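Local coordinates for argonaute protein (Marinitoga piezophila, PDB 5I4A) that cleaves single-stranded DNA targets complementary to a short guide RNA that carries a 5'-hydroxyl, and may help defend against mobile genetic elements, at residues A[561-571]-A[595-606]. Numbering follows the deposited sequence.
Sequences IIKLDENTYIY and IEEIIEQIYLLT
Y569 lies between I599 of helix 595-605 and K563 of the neighbouring strand. CG1 of I599 sits over one ring face, toward its rim, 3.8 Å from the centroid of Y569, in a CH-pi contact. CG of K563 lies over the opposite face, also toward the rim. CG2 of I595 comes obliquely to CE1 of Y569, at 3.5 Å. With CG1 anti to its carbonyl carbon (chi1 -59°), I599 lays that branch on the ring and leaves CG2 to meet CG2 of I561. CD1 of I561 reaches on to CB of Y603, at 3.7 Å. Y603 then points a ring edge at the face of Y571. This is an offset edge-to-face pair, with centroids 5.3 Å apart and planes at 78°. Beyond it, CG2 of T606 touches OH of Y571, and that hydroxyl is hydrogen-bonded to the backbone of K618. NZ of K563 bridges to OE1 of E566 at 3.2 Å. One water lies in the Y569 ring plane and joins OH of Y569 to O of E566. With an alanine here instead of Y569, CG1 of I599 would probably lose its CH-pi partner and this water its hydroxyl. A second water accepts from NZ of K563 and donates to OE2 of E596. The helix thus packs on the antiparallel hairpin of the RNase H-like PIWI sheet through apolar and aromatic groups, while K563 reaches E596, near the helix start, mainly through this second water, their direct salt bridge being long.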
ATOM      1  N   ILE A 561      -5.992  11.028  14.362  1.00 33.81           N
ATOM      2  CA  ILE A 561      -4.902  11.731  13.696  1.00 33.60           C
ATOM      3  C   ILE A 561      -3.936  12.212  14.770  1.00 42.15           C
ATOM      4  O   ILE A 561      -4.329  12.945  15.686  1.00 46.13           O
ATOM      5  CB  ILE A 561      -5.412  12.905  12.844  1.00 34.40           C
ATOM      6  CG1 ILE A 561      -6.259  12.396  11.678  1.00 37.21           C
ATOM      7  CG2 ILE A 561      -4.244  13.734  12.328  1.00 33.45           C
ATOM      8  CD1 ILE A 561      -6.563  13.461  10.640  1.00 38.97           C
ATOM      9  N   ILE A 562      -2.677  11.802  14.656  1.00 33.42           N
ATOM     10  CA  ILE A 562      -1.648  12.112  15.641  1.00 33.41           C
ATOM     11  C   ILE A 562      -0.642  13.062  15.010  1.00 36.08           C
ATOM     12  O   ILE A 562      -0.188  12.836  13.883  1.00 43.52           O
ATOM     13  CB  ILE A 562      -0.960  10.835  16.150  1.00 41.77           C
ATOM     14  CG1 ILE A 562      -1.965   9.965  16.906  1.00 40.67           C
ATOM     15  CG2 ILE A 562       0.236  11.174  17.030  1.00 55.96           C
ATOM     16  CD1 ILE A 562      -1.407   8.631  17.332  1.00 48.62           C
ATOM     17  N   LYS A 563      -0.298  14.121  15.734  1.00 39.72           N
ATOM     18  CA  LYS A 563       0.705  15.077  15.287  1.00 37.46           C
ATOM     19  C   LYS A 563       2.067  14.669  15.829  1.00 36.80           C
ATOM     20  O   LYS A 563       2.243  14.539  17.044  1.00 46.65           O
ATOM     21  CB  LYS A 563       0.348  16.490  15.744  1.00 43.03           C
ATOM     22  CG  LYS A 563       1.481  17.491  15.612  1.00 51.58           C
ATOM     23  CD  LYS A 563       0.933  18.882  15.362  1.00 54.58           C
ATOM     24  CE  LYS A 563       1.785  19.955  16.009  1.00 45.62           C
ATOM     25  NZ  LYS A 563       1.259  21.314  15.707  1.00 54.89           N
ATOM     26  N   LEU A 564       3.026  14.463  14.928  1.00 36.53           N
ATOM     27  CA  LEU A 564       4.409  14.223  15.321  1.00 37.14           C
ATOM     28  C   LEU A 564       5.160  15.530  15.540  1.00 47.13           C
ATOM     29  O   LEU A 564       5.721  15.757  16.617  1.00 46.47           O
ATOM     30  CB  LEU A 564       5.117  13.378  14.262  1.00 32.45           C
ATOM     31  CG  LEU A 564       4.511  12.003  14.006  1.00 36.76           C
ATOM     32  CD1 LEU A 564       5.307  11.286  12.929  1.00 41.33           C
ATOM     33  CD2 LEU A 564       4.472  11.189  15.291  1.00 36.59           C
ATOM     34  N   ASP A 565       5.187  16.390  14.526  1.00 41.69           N
ATOM     35  CA  ASP A 565       5.738  17.732  14.655  1.00 41.13           C
ATOM     36  C   ASP A 565       4.889  18.673  13.811  1.00 40.71           C
ATOM     37  O   ASP A 565       3.784  18.326  13.380  1.00 39.52           O
ATOM     38  CB  ASP A 565       7.222  17.768  14.264  1.00 47.73           C
ATOM     39  CG  ASP A 565       7.476  17.319  12.833  1.00 54.02           C
ATOM     40  OD1 ASP A 565       6.774  17.782  11.909  1.00 52.18           O
ATOM     41  OD2 ASP A 565       8.397  16.501  12.631  1.00 66.10           O
ATOM     42  N   GLU A 566       5.430  19.862  13.543  1.00 40.31           N
ATOM     43  CA  GLU A 566       4.639  20.914  12.919  1.00 45.58           C
ATOM     44  C   GLU A 566       4.192  20.537  11.512  1.00 47.39           C
ATOM     45  O   GLU A 566       3.128  20.978  11.061  1.00 45.03           O
ATOM     46  CB  GLU A 566       5.439  22.217  12.899  1.00 56.05           C
ATOM     47  CG  GLU A 566       4.596  23.473  12.739  1.00 61.62           C
ATOM     48  CD  GLU A 566       3.643  23.709  13.902  1.00 59.46           C
ATOM     49  OE1 GLU A 566       3.782  23.043  14.952  1.00 58.13           O
ATOM     50  OE2 GLU A 566       2.748  24.570  13.764  1.00 49.42           O
ATOM     51  N   ASN A 567       4.973  19.718  10.810  1.00 47.87           N
ATOM     52  CA  ASN A 567       4.698  19.397   9.414  1.00 40.83           C
ATOM     53  C   ASN A 567       4.459  17.912   9.171  1.00 37.21           C
ATOM     54  O   ASN A 567       4.339  17.503   8.011  1.00 36.43           O
ATOM     55  CB  ASN A 567       5.845  19.887   8.527  1.00 43.42           C
ATOM     56  CG  ASN A 567       5.780  21.377   8.260  1.00 58.56           C
ATOM     57  OD1 ASN A 567       5.987  22.192   9.159  1.00 68.22           O
ATOM     58  ND2 ASN A 567       5.498  21.741   7.014  1.00 59.39           N
ATOM     59  N   THR A 568       4.383  17.092  10.216  1.00 35.22           N
ATOM     60  CA  THR A 568       4.290  15.645  10.053  1.00 40.20           C
ATOM     61  C   THR A 568       3.181  15.101  10.938  1.00 33.99           C
ATOM     62  O   THR A 568       3.208  15.291  12.159  1.00 31.95           O
ATOM     63  CB  THR A 568       5.623  14.971  10.386  1.00 47.72           C
ATOM     64  OG1 THR A 568       6.696  15.783   9.895  1.00 49.93           O
ATOM     65  CG2 THR A 568       5.707  13.607   9.721  1.00 52.56           C
ATOM     66  N   TYR A 569       2.216  14.419  10.323  1.00 30.28           N
ATOM     67  CA  TYR A 569       1.108  13.795  11.031  1.00 30.76           C
ATOM     68  C   TYR A 569       1.000  12.331  10.628  1.00 37.09           C
ATOM     69  O   TYR A 569       1.549  11.898   9.612  1.00 38.31           O
ATOM     70  CB  TYR A 569      -0.230  14.493  10.738  1.00 38.46           C
ATOM     71  CG  TYR A 569      -0.372  15.887  11.307  1.00 36.19           C
ATOM     72  CD1 TYR A 569       0.355  16.947  10.787  1.00 40.01           C
ATOM     73  CD2 TYR A 569      -1.258  16.147  12.347  1.00 36.09           C
ATOM     74  CE1 TYR A 569       0.221  18.224  11.296  1.00 42.03           C
ATOM     75  CE2 TYR A 569      -1.401  17.425  12.862  1.00 39.15           C
ATOM     76  CZ  TYR A 569      -0.659  18.458  12.331  1.00 39.39           C
ATOM     77  OH  TYR A 569      -0.798  19.729  12.838  1.00 39.85           O
ATOM     78  N   ILE A 570       0.274  11.571  11.445  1.00 33.40           N
ATOM     79  CA  ILE A 570      -0.063  10.184  11.153  1.00 31.39           C
ATOM     80  C   ILE A 570      -1.541   9.995  11.435  1.00 37.54           C
ATOM     81  O   ILE A 570      -2.017  10.348  12.519  1.00 31.36           O
ATOM     82  CB  ILE A 570       0.754   9.188  11.998  1.00 40.04           C
ATOM     83  CG1 ILE A 570       2.245   9.459  11.878  1.00 44.26           C
ATOM     84  CG2 ILE A 570       0.452   7.755  11.578  1.00 44.04           C
ATOM     85  CD1 ILE A 570       3.072   8.521  12.712  1.00 52.84           C
ATOM     86  N   TYR A 571      -2.267   9.437  10.474  1.00 35.97           N
ATOM     87  CA  TYR A 571      -3.631   9.007  10.727  1.00 26.98           C
ATOM     88  C   TYR A 571      -3.716   7.493  10.608  1.00 23.44           C
ATOM     89  O   TYR A 571      -2.971   6.863   9.851  1.00 30.32           O
ATOM     90  CB  TYR A 571      -4.636   9.694   9.789  1.00 33.45           C
ATOM     91  CG  TYR A 571      -4.657   9.224   8.350  1.00 23.42           C
ATOM     92  CD1 TYR A 571      -5.364   8.085   7.978  1.00 27.84           C
ATOM     93  CD2 TYR A 571      -4.016   9.947   7.354  1.00 24.93           C
ATOM     94  CE1 TYR A 571      -5.401   7.661   6.661  1.00 29.71           C
ATOM     95  CE2 TYR A 571      -4.051   9.533   6.034  1.00 34.16           C
ATOM     96  CZ  TYR A 571      -4.743   8.389   5.693  1.00 29.25           C
ATOM     97  OH  TYR A 571      -4.781   7.971   4.382  1.00 28.18           O
ATOM     98  N   ILE A 595      -1.661  23.920   8.271  1.00 46.38           N
ATOM     99  CA  ILE A 595      -1.281  22.510   8.204  1.00 47.04           C
ATOM    100  C   ILE A 595      -2.413  21.641   8.731  1.00 37.94           C
ATOM    101  O   ILE A 595      -2.826  20.669   8.089  1.00 41.10           O
ATOM    102  CB  ILE A 595       0.027  22.267   8.978  1.00 49.08           C
ATOM    103  CG1 ILE A 595       1.158  23.125   8.408  1.00 51.83           C
ATOM    104  CG2 ILE A 595       0.406  20.794   8.942  1.00 33.37           C
ATOM    105  CD1 ILE A 595       1.363  22.953   6.923  1.00 51.32           C
ATOM    106  N   GLU A 596      -2.956  22.005   9.898  1.00 26.70           N
ATOM    107  CA  GLU A 596      -4.045  21.239  10.500  1.00 36.36           C
ATOM    108  C   GLU A 596      -5.226  21.091   9.547  1.00 34.57           C
ATOM    109  O   GLU A 596      -5.838  20.020   9.465  1.00 27.68           O
ATOM    110  CB  GLU A 596      -4.500  21.904  11.801  1.00 38.29           C
ATOM    111  CG  GLU A 596      -3.459  21.920  12.909  1.00 55.38           C
ATOM    112  CD  GLU A 596      -2.481  23.076  12.791  1.00 72.53           C
ATOM    113  OE1 GLU A 596      -2.617  23.885  11.850  1.00 76.60           O
ATOM    114  OE2 GLU A 596      -1.578  23.178  13.648  1.00 81.47           O
ATOM    115  N   GLU A 597      -5.564  22.159   8.822  1.00 31.96           N
ATOM    116  CA  GLU A 597      -6.679  22.095   7.885  1.00 26.32           C
ATOM    117  C   GLU A 597      -6.348  21.213   6.689  1.00 27.71           C
ATOM    118  O   GLU A 597      -7.201  20.450   6.220  1.00 28.33           O
ATOM    119  CB  GLU A 597      -7.056  23.503   7.429  1.00 30.30           C
ATOM    120  CG  GLU A 597      -7.728  24.341   8.500  1.00 31.19           C
ATOM    121  CD  GLU A 597      -7.747  25.814   8.155  1.00 29.19           C
ATOM    122  OE1 GLU A 597      -6.876  26.250   7.374  1.00 31.43           O
ATOM    123  OE2 GLU A 597      -8.630  26.534   8.663  1.00 39.20           O
ATOM    124  N   ILE A 598      -5.116  21.301   6.186  1.00 24.87           N
ATOM    125  CA  ILE A 598      -4.690  20.442   5.082  1.00 28.39           C
ATOM    126  C   ILE A 598      -4.735  18.978   5.502  1.00 25.41           C
ATOM    127  O   ILE A 598      -5.201  18.112   4.753  1.00 33.44           O
ATOM    128  CB  ILE A 598      -3.285  20.844   4.602  1.00 33.09           C
ATOM    129  CG1 ILE A 598      -3.295  22.274   4.062  1.00 36.23           C
ATOM    130  CG2 ILE A 598      -2.790  19.881   3.533  1.00 37.24           C
ATOM    131  CD1 ILE A 598      -1.924  22.775   3.641  1.00 25.96           C
ATOM    132  N   ILE A 599      -4.249  18.680   6.709  1.00 28.80           N
ATOM    133  CA  ILE A 599      -4.246  17.302   7.193  1.00 27.55           C
ATOM    134  C   ILE A 599      -5.668  16.767   7.287  1.00 26.34           C
ATOM    135  O   ILE A 599      -5.938  15.609   6.945  1.00 19.71           O
ATOM    136  CB  ILE A 599      -3.521  17.215   8.548  1.00 26.16           C
ATOM    137  CG1 ILE A 599      -2.080  17.716   8.421  1.00 30.30           C
ATOM    138  CG2 ILE A 599      -3.553  15.797   9.083  1.00 17.76           C
ATOM    139  CD1 ILE A 599      -1.251  16.972   7.407  1.00 29.65           C
ATOM    140  N   GLU A 600      -6.602  17.601   7.749  1.00 26.31           N
ATOM    141  CA  GLU A 600      -7.989  17.162   7.856  1.00 24.35           C
ATOM    142  C   GLU A 600      -8.589  16.895   6.482  1.00 21.25           C
ATOM    143  O   GLU A 600      -9.362  15.946   6.313  1.00 16.44           O
ATOM    144  CB  GLU A 600      -8.817  18.200   8.616  1.00 31.14           C
ATOM    145  CG  GLU A 600     -10.276  17.806   8.813  1.00 38.41           C
ATOM    146  CD  GLU A 600     -11.147  18.978   9.201  1.00 54.93           C
ATOM    147  OE1 GLU A 600     -12.005  18.808  10.095  1.00 55.16           O
ATOM    148  OE2 GLU A 600     -10.970  20.065   8.609  1.00 66.66           O
ATOM    149  N   GLN A 601      -8.243  17.715   5.484  1.00 20.29           N
ATOM    150  CA  GLN A 601      -8.769  17.487   4.142  1.00 28.20           C
ATOM    151  C   GLN A 601      -8.198  16.212   3.539  1.00 29.37           C
ATOM    152  O   GLN A 601      -8.900  15.489   2.825  1.00 28.75           O
ATOM    153  CB  GLN A 601      -8.474  18.684   3.241  1.00 28.45           C
ATOM    154  CG  GLN A 601      -9.386  19.871   3.474  1.00 27.51           C
ATOM    155  CD  GLN A 601      -9.047  21.038   2.575  1.00 37.35           C
ATOM    156  OE1 GLN A 601      -8.816  20.868   1.380  1.00 36.98           O
ATOM    157  NE2 GLN A 601      -9.003  22.234   3.149  1.00 41.61           N
ATOM    158  N   ILE A 602      -6.926  15.918   3.816  1.00 28.92           N
ATOM    159  CA  ILE A 602      -6.318  14.693   3.304  1.00 27.72           C
ATOM    160  C   ILE A 602      -6.998  13.474   3.911  1.00 30.80           C
ATOM    161  O   ILE A 602      -7.246  12.475   3.225  1.00 31.17           O
ATOM    162  CB  ILE A 602      -4.802  14.701   3.570  1.00 26.12           C
ATOM    163  CG1 ILE A 602      -4.122  15.768   2.706  1.00 23.03           C
ATOM    164  CG2 ILE A 602      -4.198  13.326   3.314  1.00 30.45           C
ATOM    165  CD1 ILE A 602      -2.691  16.016   3.064  1.00 31.43           C
ATOM    166  N   TYR A 603      -7.327  13.542   5.203  1.00 24.71           N
ATOM    167  CA  TYR A 603      -8.043  12.440   5.837  1.00 24.93           C
ATOM    168  C   TYR A 603      -9.451  12.298   5.273  1.00 20.15           C
ATOM    169  O   TYR A 603      -9.910  11.181   5.006  1.00 24.05           O
ATOM    170  CB  TYR A 603      -8.091  12.641   7.351  1.00 21.70           C
ATOM    171  CG  TYR A 603      -8.788  11.514   8.076  1.00 23.86           C
ATOM    172  CD1 TYR A 603      -8.133  10.314   8.320  1.00 21.90           C
ATOM    173  CD2 TYR A 603     -10.098  11.644   8.509  1.00 23.15           C
ATOM    174  CE1 TYR A 603      -8.762   9.278   8.978  1.00 30.07           C
ATOM    175  CE2 TYR A 603     -10.738  10.612   9.169  1.00 23.74           C
ATOM    176  CZ  TYR A 603     -10.064   9.433   9.402  1.00 29.48           C
ATOM    177  OH  TYR A 603     -10.688   8.398  10.058  1.00 31.21           O
ATOM    178  N   LEU A 604     -10.154  13.418   5.092  1.00 28.90           N
ATOM    179  CA  LEU A 604     -11.489  13.360   4.505  1.00 21.02           C
ATOM    180  C   LEU A 604     -11.451  12.777   3.100  1.00 22.79           C
ATOM    181  O   LEU A 604     -12.417  12.139   2.668  1.00 20.85           O
ATOM    182  CB  LEU A 604     -12.122  14.753   4.481  1.00 19.12           C
ATOM    183  CG  LEU A 604     -12.467  15.409   5.822  1.00 21.45           C
ATOM    184  CD1 LEU A 604     -12.711  16.894   5.642  1.00 20.36           C
ATOM    185  CD2 LEU A 604     -13.679  14.744   6.463  1.00 16.77           C
ATOM    186  N   LEU A 605     -10.342  12.968   2.381  1.00 19.24           N
ATOM    187  CA  LEU A 605     -10.214  12.388   1.048  1.00 24.42           C
ATOM    188  C   LEU A 605     -10.285  10.865   1.073  1.00 14.98           C
ATOM    189  O   LEU A 605     -10.629  10.248   0.057  1.00 16.63           O
ATOM    190  CB  LEU A 605      -8.907  12.835   0.397  1.00 23.99           C
ATOM    191  CG  LEU A 605      -8.903  14.254  -0.178  1.00 28.91           C
ATOM    192  CD1 LEU A 605      -7.540  14.580  -0.761  1.00 22.22           C
ATOM    193  CD2 LEU A 605      -9.994  14.391  -1.229  1.00 28.27           C
ATOM    194  N   THR A 606      -9.956  10.239   2.204  1.00 23.98           N
ATOM    195  CA  THR A 606     -10.095   8.790   2.305  1.00 22.87           C
ATOM    196  C   THR A 606     -11.551   8.341   2.345  1.00 23.74           C
ATOM    197  O   THR A 606     -11.814   7.136   2.273  1.00 24.50           O
ATOM    198  CB  THR A 606      -9.368   8.264   3.549  1.00 29.46           C
ATOM    199  OG1 THR A 606     -10.162   8.520   4.715  1.00 22.88           O
ATOM    200  CG2 THR A 606      -8.009   8.942   3.707  1.00 22.86           C
TER
HETATM  201  O   HOH W   1      -1.563  21.499  15.552  1.00 48.62           O
HETATM  202  O   HOH W   2       0.974  21.656  12.247  1.00 50.49           O